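Local coordinates for protein alpha-ketoglutarate-dependent non-heme iron oxygenase EasH (Aspergillus japonicus, PDB 5M0T) that probably catalyses an oxidation in cycloclavine biosynthesis, using non-heme iron(II) and 2-oxoglutarate as an oxygenase of the phytanoyl-CoA dioxygenase family, at residues 17-20 and 21-25; 50-53 and 54-58; 84-88 and 89-93; 142-146 and 147-151; 263-267 and 268-272. One frame throughout, in Å; residues are numbered along the deposited sequence.

Interaction 1. Residues 17-20 and 21-25. With ZN (zinc ion), chain F.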
loop_
_atom_site.group_PDB
_atom_site.type_symbol
_atom_site.label_atom_id
_atom_site.label_comp_id
_atom_site.label_asym_id
_atom_site.label_seq_id
_atom_site.Cartn_x
_atom_site.Cartn_y
_atom_site.Cartn_z
ATOM N N ARG A 17 -4.400 2.850 30.796
ATOM C CA ARG A 17 -4.860 3.689 29.676
ATOM C C ARG A 17 -4.862 5.197 30.019
ATOM O O ARG A 17 -4.547 6.037 29.186
ATOM C CB ARG A 17 -6.274 3.251 29.274
ATOM C CG ARG A 17 -6.818 3.923 28.030
ATOM C CD ARG A 17 -8.332 3.855 27.919
ATOM N NE ARG A 17 -8.738 4.806 26.895
ATOM C CZ ARG A 17 -8.724 4.606 25.579
ATOM N NH1 ARG A 17 -8.370 3.448 25.048
ATOM N NH2 ARG A 17 -9.104 5.602 24.783
ATOM N N SER A 18 -5.196 5.514 31.263
ATOM C CA SER A 18 -5.245 6.891 31.746
ATOM C C SER A 18 -3.882 7.621 31.816
ATOM O O SER A 18 -3.856 8.854 31.978
ATOM C CB SER A 18 -5.887 6.906 33.126
ATOM O OG SER A 18 -5.075 6.188 34.041
ATOM N N ALA A 19 -2.771 6.880 31.723
ATOM C CA ALA A 19 -1.435 7.479 31.730
ATOM C C ALA A 19 -1.158 8.302 30.469
ATOM O O ALA A 19 -0.333 9.229 30.478
ATOM C CB ALA A 19 -0.373 6.415 31.916
ATOM N N GLY A 20 -1.870 7.978 29.392
ATOM C CA GLY A 20 -1.852 8.791 28.187
ATOM C C GLY A 20 -0.829 8.252 27.207
ATOM O O GLY A 20 -0.032 7.380 27.543
ATOM N N ASP A 21 -0.842 8.819 26.006
ATOM C CA ASP A 21 -0.036 8.326 24.900
ATOM C C ASP A 21 1.470 8.564 25.030
ATOM O O ASP A 21 2.248 7.704 24.613
ATOM C CB ASP A 21 -0.561 8.814 23.539
ATOM C CG ASP A 21 -0.756 10.325 23.457
ATOM O OD1 ASP A 21 -0.311 10.933 22.449
ATOM O OD2 ASP A 21 -1.405 10.864 24.382
ATOM N N GLU A 22 1.882 9.685 25.631
ATOM C CA GLU A 22 3.305 9.975 25.815
ATOM C C GLU A 22 3.984 8.901 26.679
ATOM O O GLU A 22 5.015 8.354 26.317
ATOM C CB GLU A 22 3.528 11.353 26.448
ATOM C CG GLU A 22 3.058 12.529 25.610
ATOM C CD GLU A 22 1.609 12.967 25.864
ATOM O OE1 GLU A 22 0.774 12.200 26.407
ATOM O OE2 GLU A 22 1.263 14.119 25.508
ATOM N N ALA A 23 3.388 8.608 27.825
ATOM C CA ALA A 23 3.927 7.624 28.751
ATOM C C ALA A 23 3.908 6.228 28.148
ATOM O O ALA A 23 4.855 5.485 28.302
ATOM C CB ALA A 23 3.152 7.656 30.053
ATOM N N ILE A 24 2.843 5.891 27.436
ATOM C CA ILE A 24 2.727 4.583 26.782
ATOM C C ILE A 24 3.723 4.465 25.624
ATOM O O ILE A 24 4.371 3.405 25.451
ATOM C CB ILE A 24 1.277 4.321 26.312
ATOM C CG1 ILE A 24 0.372 4.206 27.544
ATOM C CG2 ILE A 24 1.189 3.045 25.473
ATOM C CD1 ILE A 24 -1.104 4.265 27.270
ATOM N N PHE A 25 3.865 5.547 24.853
ATOM C CA PHE A 25 4.807 5.556 23.752
ATOM C C PHE A 25 6.250 5.371 24.196
ATOM O O PHE A 25 7.033 4.734 23.482
ATOM C CB PHE A 25 4.693 6.808 22.884
ATOM C CG PHE A 25 5.524 6.721 21.619
ATOM C CD1 PHE A 25 5.187 5.796 20.626
ATOM C CD2 PHE A 25 6.646 7.523 21.438
ATOM C CE1 PHE A 25 5.943 5.687 19.474
ATOM C CE2 PHE A 25 7.405 7.425 20.290
ATOM C CZ PHE A 25 7.062 6.497 19.302
HETATM ZN ZN ZN F . -0.580 13.714 26.229
HETATM O O HOH W 1 1.259 10.449 28.760
HETATM O O HOH W 2 -1.851 13.348 24.725
HETATM O O HOH W 3 0.186 14.993 27.556
#
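Ile24 lies across the carbonyl group of Gly20, bringing CG1 to 3.2 Å from Gly20 O, a tight fit. The same oxygen accepts the helical bond from Ile24 N at 3.2 Å. Ala19 and Ala23 meet methyl to methyl, CB to CB 4.2 Å. Water 1 joins three groups: it donates to Ala19 O and to Glu22 OE1, and accepts from Ala23 N, the last at 3.0 Å. Glu22 has CG beside its backbone N (chi1 -64°) and a bend at chi2, which swing its carboxylate back over the helix start. There both oxygens chelate a zinc ion, OE1 and OE2 each 2.0 Å from the metal, and waters 2 and 3 add two further ligands. Asp21 acts in the second shell, since its OD2 accepts from the zinc-bound water 2; its OD1 forms a salt bridge with Arg103 of helix 95-105. Arg17 turns away to pair with Asp94. Gly20 occupies the N-cap position with a positive phi (95°) that favours glycine, and the geometry as a whole is that of a helix N-terminus, entered from a short 3-10 turn, carrying a surface zinc site.

Interaction 2. Residues 50-53 and 54-58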
loop_
_atom_site.group_PDB
_atom_site.type_symbol
_atom_site.label_atom_id
_atom_site.label_comp_id
_atom_site.label_asym_id
_atom_site.label_seq_id
_atom_site.Cartn_x
_atom_site.Cartn_y
_atom_site.Cartn_z
ATOM N N GLY A 50 -20.840 -9.341 21.761
ATOM C CA GLY A 50 -22.215 -9.494 21.274
ATOM C C GLY A 50 -22.335 -9.365 19.761
ATOM O O GLY A 50 -22.962 -10.206 19.116
ATOM N N GLU A 51 -21.715 -8.320 19.202
ATOM C CA GLU A 51 -21.681 -8.085 17.746
ATOM C C GLU A 51 -20.925 -9.179 16.969
ATOM O O GLU A 51 -21.340 -9.576 15.881
ATOM C CB GLU A 51 -21.053 -6.708 17.425
ATOM C CG GLU A 51 -21.887 -5.503 17.862
ATOM C CD GLU A 51 -21.451 -4.176 17.226
ATOM O OE1 GLU A 51 -20.264 -3.769 17.356
ATOM O OE2 GLU A 51 -22.316 -3.527 16.588
ATOM N N ILE A 52 -19.813 -9.642 17.533
ATOM C CA ILE A 52 -18.906 -10.595 16.865
ATOM C C ILE A 52 -19.418 -12.046 16.829
ATOM O O ILE A 52 -19.276 -12.720 15.804
ATOM C CB ILE A 52 -17.492 -10.542 17.510
ATOM C CG1 ILE A 52 -16.808 -9.223 17.145
ATOM C CG2 ILE A 52 -16.611 -11.726 17.108
ATOM C CD1 ILE A 52 -16.684 -8.936 15.661
ATOM N N ASP A 53 -20.001 -12.507 17.935
ATOM C CA ASP A 53 -20.341 -13.933 18.122
ATOM C C ASP A 53 -20.866 -14.661 16.862
ATOM O O ASP A 53 -20.225 -15.614 16.403
ATOM C CB ASP A 53 -21.303 -14.125 19.320
ATOM C CG ASP A 53 -20.612 -13.920 20.690
ATOM O OD1 ASP A 53 -21.348 -13.785 21.691
ATOM O OD2 ASP A 53 -19.356 -13.875 20.782
ATOM N N PRO A 54 -21.972 -14.175 16.259
ATOM C CA PRO A 54 -22.593 -14.961 15.189
ATOM C C PRO A 54 -21.839 -15.104 13.844
ATOM O O PRO A 54 -22.303 -15.877 13.005
ATOM C CB PRO A 54 -23.944 -14.249 14.966
ATOM C CG PRO A 54 -24.108 -13.308 16.117
ATOM C CD PRO A 54 -22.716 -12.924 16.489
ATOM N N HIS A 55 -20.715 -14.416 13.633
ATOM C CA HIS A 55 -19.984 -14.507 12.347
ATOM C C HIS A 55 -18.698 -15.372 12.367
ATOM O O HIS A 55 -18.030 -15.503 11.324
ATOM C CB HIS A 55 -19.607 -13.104 11.841
ATOM C CG HIS A 55 -20.752 -12.151 11.731
ATOM N ND1 HIS A 55 -21.491 -12.008 10.579
ATOM C CD2 HIS A 55 -21.277 -11.289 12.629
ATOM C CE1 HIS A 55 -22.438 -11.107 10.781
ATOM N NE2 HIS A 55 -22.327 -10.656 12.017
ATOM N N MET A 56 -18.336 -15.939 13.525
ATOM C CA MET A 56 -17.042 -16.659 13.671
ATOM C C MET A 56 -17.025 -18.014 12.941
ATOM O O MET A 56 -18.059 -18.681 12.850
ATOM C CB MET A 56 -16.691 -16.875 15.162
ATOM C CG MET A 56 -16.411 -15.604 15.967
ATOM S SD MET A 56 -14.864 -14.788 15.495
ATOM C CE MET A 56 -13.639 -15.851 16.278
ATOM N N LYS A 57 -15.853 -18.400 12.426
ATOM C CA LYS A 57 -15.642 -19.739 11.844
ATOM C C LYS A 57 -14.153 -20.136 11.735
ATOM O O LYS A 57 -13.259 -19.339 11.995
ATOM C CB LYS A 57 -16.372 -19.890 10.481
ATOM C CG LYS A 57 -15.647 -19.368 9.241
ATOM C CD LYS A 57 -15.222 -17.919 9.351
ATOM C CE LYS A 57 -14.533 -17.487 8.069
ATOM N NZ LYS A 57 -13.535 -16.430 8.357
ATOM N N GLN A 58 -13.918 -21.384 11.340
ATOM C CA GLN A 58 -12.569 -21.940 11.197
ATOM C C GLN A 58 -11.843 -21.344 9.976
ATOM O O GLN A 58 -12.480 -20.993 8.980
ATOM C CB GLN A 58 -12.653 -23.480 11.084
ATOM C CG GLN A 58 -11.328 -24.230 11.222
ATOM C CD GLN A 58 -10.673 -24.082 12.596
ATOM O OE1 GLN A 58 -11.329 -23.760 13.593
ATOM N NE2 GLN A 58 -9.370 -24.324 12.654
#
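The His55 ring presents an edge to the end of the preceding helix: Glu51 O lies in the ring plane, 3.7 Å from His55 CD2, and Ile52 O is also near that plane at the edge. The ring meets Phe83 as well, their planes inclined at about 45°. With CG beside the backbone N (chi1 -54°), the imidazole is folded back toward the carbonyl oxygens of the last helical turn. The turn that carries it is closed by His55 N donating to Ile52 O at 3.1 Å in a nearly straight bond (170° at the hydrogen).

Pro54 sets its ring CD 3.8 Å from Gly50 O and 3.7 Å from Glu51 O. Its nitrogen carries no hydrogen, and so it cannot continue the helical bonding toward Gly50 O. The result is a helix terminus at which helix 42-52 passes into a 3-10 turn and then into an extended chain. A weak bond from Met56 N to Asp53 O, 3.5 Å, follows as the chain leaves the turn.

Ile52 and Met56 supply the apolar part. Ile52 CG2 touches the sulfur, 3.9 Å from Met56 SD, and also Met56 CG, with the two side chains crossing at a slant; both pack on Val119 of strand 112-122. The charged groups point elsewhere: Asp53 OD2 forms a salt bridge with Arg223, and Glu51 binds Ser84 OG. Lys57 NZ reaches Asp275 of the second subunit in a salt bridge.

Interaction 3. Residues 84-88 and 89-93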
loop_
_atom_site.group_PDB
_atom_site.type_symbol
_atom_site.label_atom_id
_atom_site.label_comp_id
_atom_site.label_asym_id
_atom_site.label_seq_id
_atom_site.Cartn_x
_atom_site.Cartn_y
_atom_site.Cartn_z
ATOM N N SER A 84 -18.981 -4.889 12.742
ATOM C CA SER A 84 -19.017 -4.247 14.066
ATOM C C SER A 84 -19.131 -2.717 14.025
ATOM O O SER A 84 -18.207 -2.019 13.598
ATOM C CB SER A 84 -17.774 -4.630 14.864
ATOM O OG SER A 84 -17.822 -4.080 16.166
ATOM N N LYS A 85 -20.270 -2.217 14.496
ATOM C CA LYS A 85 -20.518 -0.788 14.666
ATOM C C LYS A 85 -19.556 -0.190 15.682
ATOM O O LYS A 85 -19.035 0.913 15.472
ATOM C CB LYS A 85 -21.976 -0.543 15.099
ATOM C CG LYS A 85 -22.446 0.910 15.006
ATOM C CD LYS A 85 -23.937 1.008 15.298
ATOM C CE LYS A 85 -24.362 2.441 15.582
ATOM N NZ LYS A 85 -23.860 3.405 14.563
ATOM N N LEU A 86 -19.312 -0.925 16.763
ATOM C CA LEU A 86 -18.365 -0.509 17.787
ATOM C C LEU A 86 -16.940 -0.349 17.216
ATOM O O LEU A 86 -16.205 0.556 17.626
ATOM C CB LEU A 86 -18.393 -1.496 18.962
ATOM C CG LEU A 86 -17.583 -1.134 20.221
ATOM C CD1 LEU A 86 -18.298 -1.637 21.482
ATOM C CD2 LEU A 86 -16.132 -1.640 20.168
ATOM N N PHE A 87 -16.559 -1.205 16.270
ATOM C CA PHE A 87 -15.270 -1.068 15.589
ATOM C C PHE A 87 -15.242 0.228 14.762
ATOM O O PHE A 87 -14.358 1.066 14.913
ATOM C CB PHE A 87 -15.009 -2.280 14.685
ATOM C CG PHE A 87 -13.632 -2.340 14.142
ATOM C CD1 PHE A 87 -13.287 -1.626 12.999
ATOM C CD2 PHE A 87 -12.678 -3.130 14.756
ATOM C CE1 PHE A 87 -11.996 -1.667 12.505
ATOM C CE2 PHE A 87 -11.394 -3.187 14.259
ATOM C CZ PHE A 87 -11.043 -2.453 13.135
ATOM N N ARG A 88 -16.227 0.359 13.881
ATOM C CA ARG A 88 -16.355 1.516 13.007
ATOM C C ARG A 88 -16.365 2.863 13.742
ATOM O O ARG A 88 -15.682 3.772 13.319
ATOM C CB ARG A 88 -17.626 1.396 12.165
ATOM C CG ARG A 88 -17.545 0.344 11.069
ATOM C CD ARG A 88 -18.683 0.517 10.073
ATOM N NE ARG A 88 -20.008 0.420 10.692
ATOM C CZ ARG A 88 -20.627 -0.708 11.039
ATOM N NH1 ARG A 88 -20.054 -1.900 10.869
ATOM N NH2 ARG A 88 -21.835 -0.632 11.585
ATOM N N ASP A 89 -17.124 2.960 14.837
ATOM C CA ASP A 89 -17.423 4.243 15.511
ATOM C C ASP A 89 -16.581 4.534 16.758
ATOM O O ASP A 89 -16.195 5.674 16.974
ATOM C CB ASP A 89 -18.890 4.285 15.928
ATOM C CG ASP A 89 -19.853 4.172 14.763
ATOM O OD1 ASP A 89 -19.415 4.091 13.599
ATOM O OD2 ASP A 89 -21.081 4.165 15.030
ATOM N N GLU A 90 -16.324 3.522 17.586
ATOM C CA GLU A 90 -15.612 3.715 18.853
ATOM C C GLU A 90 -14.106 3.515 18.677
ATOM O O GLU A 90 -13.329 4.414 18.967
ATOM C CB GLU A 90 -16.193 2.809 19.951
ATOM C CG GLU A 90 -17.720 2.926 20.065
ATOM C CD GLU A 90 -18.340 2.321 21.330
ATOM O OE1 GLU A 90 -17.706 2.306 22.411
ATOM O OE2 GLU A 90 -19.501 1.872 21.245
ATOM N N LEU A 91 -13.698 2.365 18.154
ATOM C CA LEU A 91 -12.269 2.042 18.018
ATOM C C LEU A 91 -11.536 2.853 16.939
ATOM O O LEU A 91 -10.410 3.321 17.168
ATOM C CB LEU A 91 -12.073 0.553 17.761
ATOM C CG LEU A 91 -12.554 -0.338 18.902
ATOM C CD1 LEU A 91 -12.505 -1.794 18.457
ATOM C CD2 LEU A 91 -11.725 -0.118 20.166
ATOM N N MET A 92 -12.161 3.034 15.779
ATOM C CA MET A 92 -11.544 3.815 14.713
ATOM C C MET A 92 -11.506 5.331 14.990
ATOM O O MET A 92 -10.857 6.059 14.230
ATOM C CB MET A 92 -12.194 3.523 13.351
ATOM C CG MET A 92 -11.869 2.148 12.771
ATOM S SD MET A 92 -10.097 1.784 12.618
ATOM C CE MET A 92 -9.770 0.902 14.150
ATOM N N ASN A 93 -12.165 5.799 16.061
ATOM C CA ASN A 93 -12.042 7.185 16.518
ATOM C C ASN A 93 -11.372 7.329 17.888
ATOM O O ASN A 93 -11.404 8.406 18.481
ATOM C CB ASN A 93 -13.431 7.809 16.575
ATOM C CG ASN A 93 -14.057 7.929 15.215
ATOM O OD1 ASN A 93 -13.598 8.728 14.374
ATOM N ND2 ASN A 93 -15.104 7.143 14.975
#
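Leu86 O is gripped by two backbone donors, Leu91 N at 3.1 Å and Glu90 N at 3.0 Å. The first arrives nearly along the C=O axis, whereas the second stands 39° out of the carbonyl plane. The bonds Leu91 N to Leu86 O and Met92 N to Phe87 O (also 3.1 Å) are both i to i+5, direct evidence of a pi-type widening at the end of helix 85-91. One residue earlier Asp89 N still donates to Lys85 O in the ordinary i to i+4 pattern.

The same Lys85 and Asp89 form a salt bridge, NZ to OD2 2.9 Å. The lysine chain is extended until a bend at chi4 (49°) turns the ammonium onto the carboxylate oxygen. Glu90 lays its carboxylate against the Leu86 branch point, Glu90 CD being 3.7 Å from Leu86 CG, while its oxygens bond to Arg47 and Gln44.

On the buried side Phe87 meets two residues. Leu91 CD1 and Met92 CE both approach its ring obliquely, and Met92 SD sits 4.8 Å from the ring centroid, 48° off the normal, a Met-aromatic contact. Met92 is bent at both chi2 and chi3, which curls its methyl to Phe87 CZ. Asn93 ND2 bonds to Asp89 O, and Ser84 OG caps the opposite end by accepting from Phe87 N.

The helix and the residues just after it pack among helix 42-52, met by Leu86, strand 222-231, on which Phe87, Leu91 and Met92 rest, and helix 253-258, touched by Met92 and Asn93.

Interaction 4. Residues 142-146 and 147-151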
loop_
_atom_site.group_PDB
_atom_site.type_symbol
_atom_site.label_atom_id
_atom_site.label_comp_id
_atom_site.label_asym_id
_atom_site.label_seq_id
_atom_site.Cartn_x
_atom_site.Cartn_y
_atom_site.Cartn_z
ATOM N N THR A 142 11.281 -7.027 5.805
ATOM C CA THR A 142 12.045 -8.251 6.024
ATOM C C THR A 142 13.491 -8.082 5.597
ATOM O O THR A 142 14.397 -8.547 6.273
ATOM C CB THR A 142 11.411 -9.429 5.257
ATOM O OG1 THR A 142 10.076 -9.621 5.726
ATOM C CG2 THR A 142 12.197 -10.726 5.449
ATOM N N THR A 143 13.703 -7.417 4.479
ATOM C CA THR A 143 15.052 -7.166 3.960
ATOM C C THR A 143 15.878 -6.261 4.882
ATOM O O THR A 143 17.058 -6.518 5.126
ATOM C CB THR A 143 14.958 -6.526 2.565
ATOM O OG1 THR A 143 14.314 -7.449 1.684
ATOM C CG2 THR A 143 16.342 -6.146 2.012
ATOM N N LEU A 144 15.234 -5.205 5.378
ATOM C CA LEU A 144 15.870 -4.219 6.252
ATOM C C LEU A 144 16.072 -4.687 7.693
ATOM O O LEU A 144 17.030 -4.277 8.324
ATOM C CB LEU A 144 15.081 -2.905 6.225
ATOM C CG LEU A 144 15.053 -2.204 4.851
ATOM C CD1 LEU A 144 14.112 -0.999 4.857
ATOM C CD2 LEU A 144 16.460 -1.805 4.407
ATOM N N GLY A 145 15.191 -5.537 8.209
ATOM C CA GLY A 145 15.320 -6.017 9.565
ATOM C C GLY A 145 15.198 -4.895 10.598
ATOM O O GLY A 145 14.243 -4.140 10.575
ATOM N N ARG A 146 16.176 -4.793 11.494
ATOM C CA ARG A 146 16.213 -3.740 12.495
ATOM C C ARG A 146 16.216 -2.350 11.888
ATOM O O ARG A 146 15.624 -1.455 12.456
ATOM C CB ARG A 146 17.427 -3.859 13.409
ATOM C CG ARG A 146 17.341 -2.858 14.555
ATOM C CD ARG A 146 18.432 -3.064 15.566
ATOM N NE ARG A 146 19.735 -2.787 14.948
ATOM C CZ ARG A 146 20.904 -2.743 15.593
ATOM N NH1 ARG A 146 20.981 -2.947 16.911
ATOM N NH2 ARG A 146 22.010 -2.476 14.914
ATOM N N GLN A 147 16.864 -2.176 10.738
ATOM C CA GLN A 147 16.950 -0.857 10.086
ATOM C C GLN A 147 15.661 -0.417 9.405
ATOM O O GLN A 147 15.596 0.681 8.848
ATOM C CB GLN A 147 18.114 -0.801 9.078
ATOM C CG GLN A 147 19.453 -0.505 9.732
ATOM C CD GLN A 147 19.888 -1.600 10.691
ATOM O OE1 GLN A 147 20.043 -1.373 11.890
ATOM N NE2 GLN A 147 20.058 -2.808 10.162
ATOM N N SER A 148 14.644 -1.268 9.431
ATOM C CA SER A 148 13.366 -0.952 8.840
ATOM C C SER A 148 12.706 0.228 9.548
ATOM O O SER A 148 12.805 0.355 10.773
ATOM C CB SER A 148 12.445 -2.156 8.934
ATOM O OG SER A 148 11.196 -1.889 8.339
ATOM N N PRO A 149 12.008 1.086 8.788
ATOM C CA PRO A 149 11.152 2.031 9.450
ATOM C C PRO A 149 9.997 1.308 10.127
ATOM O O PRO A 149 9.676 0.178 9.749
ATOM C CB PRO A 149 10.650 2.908 8.310
ATOM C CG PRO A 149 10.565 1.944 7.181
ATOM C CD PRO A 149 11.837 1.146 7.331
ATOM N N GLU A 150 9.379 1.974 11.103
ATOM C CA GLU A 150 8.219 1.441 11.779
ATOM C C GLU A 150 7.118 1.357 10.746
ATOM O O GLU A 150 6.887 2.311 9.993
ATOM C CB GLU A 150 7.805 2.326 12.953
ATOM C CG GLU A 150 8.826 2.392 14.096
ATOM C CD GLU A 150 9.021 1.059 14.825
ATOM O OE1 GLU A 150 8.172 0.140 14.713
ATOM O OE2 GLU A 150 10.035 0.925 15.534
ATOM N N SER A 151 6.496 0.185 10.672
ATOM C CA SER A 151 5.468 -0.109 9.672
ATOM C C SER A 151 4.139 -0.511 10.269
ATOM O O SER A 151 3.112 -0.238 9.688
ATOM C CB SER A 151 5.946 -1.253 8.758
ATOM O OG SER A 151 6.246 -2.395 9.531
#
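Apolar packing centres on Leu144, whose CD1 meets Pro149 CD at 4.0 Å, the side chain and the proline ring crossing at about a right angle. Leu144 CB rests against the backbone of Ser148, 3.6 Å from Ser148 N. With its CG beside the backbone N (chi1 -64°), Leu144 packs against the chain that follows, and both Leu144 and Pro149 also pack on Ile140 of the second subunit.

Backbone hydrogen bonds close the turn. Gln147 N donates to Leu144 O at 3.2 Å and Ser148 N to Gly145 O at 3.1 Å, as successive i to i+3 bonds. Gly145 is the first residue to leave the helix; its positive phi (63°) ends helix 139-144, a common role of glycine at a helix C-terminus, and a short 3-10 turn at 146-147 follows.

Polar side chains form two further links. Arg146 NE gives a weak bond to Gln147 OE1, 3.4 Å, which lies at the guanidinium edge near its plane, while the amide stands almost perpendicular to that plane. Arg146 NH1 has its own partner in Leu177 O. Ser148 OG donates to Pro149 O at 2.9 Å, a bond local to residues 148-149.

Lys207 NZ bonds to the carbonyls of Arg146 and Ser148, tying the turn to the loop after strand 201-205. The segment therefore links the end of helix 139-144 to strand 152-158 of the main sheet, with Ser151 already paired through its backbone to Ser231 at the end of strand 222-231.

Interaction 5. Residues 263-267 and 268-272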
loop_
_atom_site.group_PDB
_atom_site.type_symbol
_atom_site.label_atom_id
_atom_site.label_comp_id
_atom_site.label_asym_id
_atom_site.label_seq_id
_atom_site.Cartn_x
_atom_site.Cartn_y
_atom_site.Cartn_z
ATOM N N THR A 263 -8.010 9.911 1.110
ATOM C CA THR A 263 -6.644 10.168 0.721
ATOM C C THR A 263 -5.781 10.268 1.973
ATOM O O THR A 263 -6.204 10.803 2.994
ATOM C CB THR A 263 -6.583 11.440 -0.138
ATOM O OG1 THR A 263 -7.238 11.181 -1.389
ATOM C CG2 THR A 263 -5.141 11.937 -0.375
ATOM N N VAL A 264 -4.572 9.717 1.874
ATOM C CA VAL A 264 -3.605 9.669 2.973
ATOM C C VAL A 264 -2.324 10.316 2.469
ATOM O O VAL A 264 -2.024 10.238 1.286
ATOM C CB VAL A 264 -3.341 8.233 3.482
ATOM C CG1 VAL A 264 -4.528 7.712 4.262
ATOM C CG2 VAL A 264 -3.000 7.269 2.342
ATOM N N SER A 265 -1.605 10.992 3.359
ATOM C CA SER A 265 -0.369 11.697 2.996
ATOM C C SER A 265 0.860 10.897 3.427
ATOM O O SER A 265 1.046 10.624 4.611
ATOM C CB SER A 265 -0.315 13.093 3.633
ATOM O OG SER A 265 0.808 13.823 3.120
ATOM N N ALA A 266 1.687 10.524 2.458
ATOM C CA ALA A 266 2.940 9.819 2.720
ATOM C C ALA A 266 4.041 10.863 2.701
ATOM O O ALA A 266 4.506 11.232 1.625
ATOM C CB ALA A 266 3.181 8.761 1.653
ATOM N N LYS A 267 4.425 11.359 3.883
ATOM C CA LYS A 267 5.373 12.497 4.024
ATOM C C LYS A 267 5.149 13.596 2.988
ATOM O O LYS A 267 6.069 13.979 2.277
ATOM C CB LYS A 267 6.838 12.039 3.944
ATOM C CG LYS A 267 7.331 11.134 5.067
ATOM C CD LYS A 267 7.234 11.707 6.481
ATOM C CE LYS A 267 8.158 12.883 6.758
ATOM N NZ LYS A 267 8.058 13.202 8.214
ATOM N N GLY A 268 3.918 14.074 2.884
ATOM C CA GLY A 268 3.591 15.159 1.958
ATOM C C GLY A 268 3.107 14.735 0.588
ATOM O O GLY A 268 2.651 15.574 -0.172
ATOM N N VAL A 269 3.187 13.438 0.291
ATOM C CA VAL A 269 2.765 12.866 -0.983
ATOM C C VAL A 269 1.342 12.389 -0.777
ATOM O O VAL A 269 1.108 11.548 0.076
ATOM C CB VAL A 269 3.640 11.638 -1.402
ATOM C CG1 VAL A 269 3.260 11.151 -2.801
ATOM C CG2 VAL A 269 5.136 11.932 -1.326
ATOM N N ASP A 270 0.397 12.926 -1.537
ATOM C CA ASP A 270 -0.970 12.442 -1.464
ATOM C C ASP A 270 -1.050 11.157 -2.249
ATOM O O ASP A 270 -0.681 11.138 -3.413
ATOM C CB ASP A 270 -1.982 13.458 -2.020
ATOM C CG ASP A 270 -2.315 14.567 -1.025
ATOM O OD1 ASP A 270 -1.902 14.482 0.145
ATOM O OD2 ASP A 270 -2.999 15.529 -1.415
ATOM N N ILE A 271 -1.514 10.092 -1.601
ATOM C CA ILE A 271 -1.770 8.825 -2.271
ATOM C C ILE A 271 -3.163 8.311 -1.907
ATOM O O ILE A 271 -3.780 8.800 -0.952
ATOM C CB ILE A 271 -0.663 7.776 -1.971
ATOM C CG1 ILE A 271 -0.618 7.386 -0.495
ATOM C CG2 ILE A 271 0.698 8.306 -2.412
ATOM C CD1 ILE A 271 0.438 6.342 -0.204
ATOM N N TRP A 272 -3.640 7.334 -2.685
ATOM C CA TRP A 272 -5.026 6.867 -2.626
ATOM C C TRP A 272 -5.974 8.030 -2.992
ATOM O O TRP A 272 -6.821 8.458 -2.214
ATOM C CB TRP A 272 -5.334 6.256 -1.258
ATOM C CG TRP A 272 -6.338 5.160 -1.281
ATOM C CD1 TRP A 272 -7.543 5.137 -0.648
ATOM C CD2 TRP A 272 -6.206 3.889 -1.943
ATOM N NE1 TRP A 272 -8.179 3.933 -0.879
ATOM C CE2 TRP A 272 -7.372 3.148 -1.661
ATOM C CE3 TRP A 272 -5.201 3.299 -2.722
ATOM C CZ2 TRP A 272 -7.583 1.865 -2.170
ATOM C CZ3 TRP A 272 -5.410 2.016 -3.214
ATOM C CH2 TRP A 272 -6.590 1.313 -2.933
#
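Gly268 N makes a weak bond to Ser265 OG, 3.1 Å, at the tip of a tight beta hairpin. Gly268 and Lys267 are the two corner residues of a type I' turn from Ala266 to Val269, both with positive phi (93° at Gly268). Val269 follows, closing the turn through Val269 N to Ala266 O at 2.9 Å, and Val269 O accepts from Ala266 N at 2.7 Å; its CG2 lies close to Ala266 O. Asp270 pairs with Ser265 as a non-hydrogen-bonded pair, and its CB meets Thr263 CG2 at 3.9 Å, the side chains crossing at about a right angle. Ile271 pairs with Val264 through two nearly straight bonds, Ile271 N to Val264 O being 2.9 Å. Holding CG1 between backbone N and carbonyl carbon (chi1 65°) puts that atom 3.7 Å from Val264 CG2 and leads CD1 on to the methyl of Ala266, a shared apolar face. Trp272 ends the walk: its O accepts from Thr263 OG1 at 2.9 Å, its indole NE1 bonds to Gly260 O, and the ring meets Trp113 edge-to-face and Trp272 of the second subunit.

Strands 264-266 and 269-271 form a two-stranded hairpin following helix 253-258. Backbone bonds join Ser265 to Asp111, just before strand 112-122, and Lys267 to Ser109, while Gly268 and Trp272 make backbone bonds to the second subunit, against which Val269 and Asp270 pack.

Overall arrangement
The five contacts follow one another along the chain, none nested in another. Interactions 2 and 3 are the only touching pair, their centres 16 Å apart: Glu51, near the end of helix 42-52, bonds to Ser84 OG and Leu86 N, tying that helix end to the start of helix 85-91. Interaction 1 begins helix 21-31, about 21 Å between centres from interaction 3. Interaction 4 lies 30 Å from interaction 3 between centres, across the chain's centre, where helix 139-144 leads to the main sheet. Interactions 4 and 5 have centres 21 Å apart. Interactions 2, 4 and 5 all carry residues that meet the second subunit, so these local turns also contribute to the dimer contact.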